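Endolysin (Clostridium phage phictp1, PDB 5A6S) probably binds the bacterial cell wall through this domain, which would direct the phage lytic enzyme to the peptidoglycan of its clostridial host. Local coordinates at residues Q70-L73 / D74-N78. The protein carries 1 engineered substitution. Sequence-based numbering, arbitrary orientation.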
loop_
_atom_site.group_PDB
_atom_site.type_symbol
_atom_site.label_atom_id
_atom_site.label_comp_id
_atom_site.label_asym_id
_atom_site.label_seq_id
_atom_site.Cartn_x
_atom_site.Cartn_y
_atom_site.Cartn_z
ATOM N N GLN B 70 -2.772 -6.805 9.682
ATOM C CA GLN B 70 -3.795 -7.715 10.186
ATOM C C GLN B 70 -4.764 -6.998 11.114
ATOM O O GLN B 70 -5.959 -7.220 11.075
ATOM C CB GLN B 70 -3.179 -8.964 10.868
ATOM C CG GLN B 70 -4.190 -10.052 11.225
ATOM C CD GLN B 70 -4.927 -10.583 10.013
ATOM O OE1 GLN B 70 -6.148 -10.383 9.805
ATOM N NE2 GLN B 70 -4.220 -11.319 9.241
ATOM N N ALA B 71 -4.235 -6.210 12.009
ATOM C CA ALA B 71 -5.080 -5.454 12.931
ATOM C C ALA B 71 -6.012 -4.485 12.170
ATOM O O ALA B 71 -7.134 -4.257 12.577
ATOM C CB ALA B 71 -4.173 -4.684 13.870
ATOM N N VAL B 72 -5.520 -3.847 11.107
ATOM C CA VAL B 72 -6.385 -3.015 10.294
ATOM C C VAL B 72 -7.457 -3.867 9.580
ATOM O O VAL B 72 -8.634 -3.498 9.599
ATOM C CB VAL B 72 -5.613 -2.165 9.296
ATOM C CG1 VAL B 72 -6.507 -1.655 8.173
ATOM C CG2 VAL B 72 -4.899 -1.027 9.966
ATOM N N LEU B 73 -7.126 -5.035 9.025
ATOM C CA LEU B 73 -8.189 -5.824 8.439
ATOM C C LEU B 73 -9.191 -6.318 9.475
ATOM O O LEU B 73 -10.387 -6.374 9.197
ATOM C CB LEU B 73 -7.621 -7.037 7.701
ATOM C CG LEU B 73 -6.698 -6.771 6.543
ATOM C CD1 LEU B 73 -6.081 -8.057 6.031
ATOM C CD2 LEU B 73 -7.490 -6.057 5.442
ATOM N N ASP B 74 -8.732 -6.667 10.667
ATOM C CA ASP B 74 -9.642 -7.098 11.735
ATOM C C ASP B 74 -10.569 -5.928 12.166
ATOM O O ASP B 74 -11.761 -6.139 12.462
ATOM C CB ASP B 74 -8.846 -7.564 12.957
ATOM C CG ASP B 74 -8.156 -8.882 12.760
ATOM O OD1 ASP B 74 -8.382 -9.591 11.764
ATOM O OD2 ASP B 74 -7.325 -9.249 13.639
ATOM N N TYR B 75 -10.037 -4.705 12.209
ATOM C CA TYR B 75 -10.854 -3.526 12.580
ATOM C C TYR B 75 -11.951 -3.368 11.513
ATOM O O TYR B 75 -13.122 -3.191 11.834
ATOM C CB TYR B 75 -10.008 -2.284 12.629
ATOM C CG TYR B 75 -10.740 -1.078 13.155
ATOM C CD1 TYR B 75 -11.438 -0.239 12.309
ATOM C CD2 TYR B 75 -10.748 -0.790 14.521
ATOM C CE1 TYR B 75 -12.168 0.844 12.796
ATOM C CE2 TYR B 75 -11.424 0.318 15.010
ATOM C CZ TYR B 75 -12.167 1.094 14.156
ATOM O OH TYR B 75 -12.831 2.191 14.640
ATOM N N ILE B 76 -11.540 -3.429 10.238
ATOM C CA ILE B 76 -12.448 -3.344 9.101
ATOM C C ILE B 76 -13.541 -4.439 9.238
ATOM O O ILE B 76 -14.735 -4.129 9.210
ATOM C CB ILE B 76 -11.644 -3.418 7.787
ATOM C CG1 ILE B 76 -10.814 -2.131 7.592
ATOM C CG2 ILE B 76 -12.541 -3.621 6.585
ATOM C CD1 ILE B 76 -9.854 -2.177 6.421
ATOM N N LYS B 77 -13.165 -5.696 9.421
ATOM C CA LYS B 77 -14.137 -6.788 9.580
ATOM C C LYS B 77 -15.180 -6.485 10.675
ATOM O O LYS B 77 -16.348 -6.681 10.466
ATOM C CB LYS B 77 -13.461 -8.129 9.949
ATOM C CG LYS B 77 -12.714 -8.935 8.867
ATOM C CD LYS B 77 -11.519 -9.761 9.484
ATOM C CE LYS B 77 -10.782 -10.779 8.579
ATOM N NZ LYS B 77 -10.026 -10.251 7.375
ATOM N N ASN B 78 -14.752 -6.043 11.850
ATOM C CA ASN B 78 -15.647 -5.881 12.995
ATOM C C ASN B 78 -16.425 -4.591 12.921
ATOM O O ASN B 78 -17.136 -4.281 13.847
ATOM C CB ASN B 78 -14.891 -5.934 14.337
ATOM C CG ASN B 78 -14.196 -7.266 14.565
ATOM O OD1 ASN B 78 -13.037 -7.319 15.018
ATOM N ND2 ASN B 78 -14.884 -8.355 14.225
HETATM O O HOH W 1 -10.937 -7.039 6.442
#
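Lys77 lies back over the preceding turn of helix 65-77, along Leu73, and its side chain can be followed atom by atom. CB, CG and CD all run past the carbonyl oxygen of Leu73, with CG at 3.5 Å from Leu73 O. With CG placed beside its own backbone N (chi1 -76°), the chain heads back toward the start of the helix; a bend at its last torsion then brings Lys77 NZ to 4.0 Å from Leu73 CB, an apolar neighbour. The same carbonyl receives two bonds: Lys77 N donates to Leu73 O at 2.9 Å and nearly straight (170° at the hydrogen), and a water donates to it as well. That water also accepts a weak bond from Lys77 NZ, bridging ammonium and backbone.

One turn earlier, Asp74 N closes the equivalent bond to Gln70 O. The side chains of this pair do not bond to each other: Gln70 OE1 and Asp74 OD1, both acceptors, stand 3.1 Å apart, with amide and carboxylate planes turned 35° from one another. The amide is engaged instead by Gln70 of the second subunit, whose NE2 donates to Gln70 OE1. Leu73 packs on Gln70 of the second subunit, and Gln70 on Leu73 of the second subunit.

On another side of the helix, Val72 CG1 meets Ile76 CD1 at 3.8 Å, a purely apolar touch. Val72 also rests on Ala15 and Leu19 of helix 11-23 and on Ile60 of strand 58-60, which places this side against the domain core.

Val72 thus faces the core, Gln70 and Leu73 face the second subunit, and the Lys77 ammonium reaches a water. The close approach of the Asp74 carboxylate to Gln70 OE1 would probably be mildly unfavourable, while that same oxygen takes its hydrogen bond from Gln70 of the second subunit.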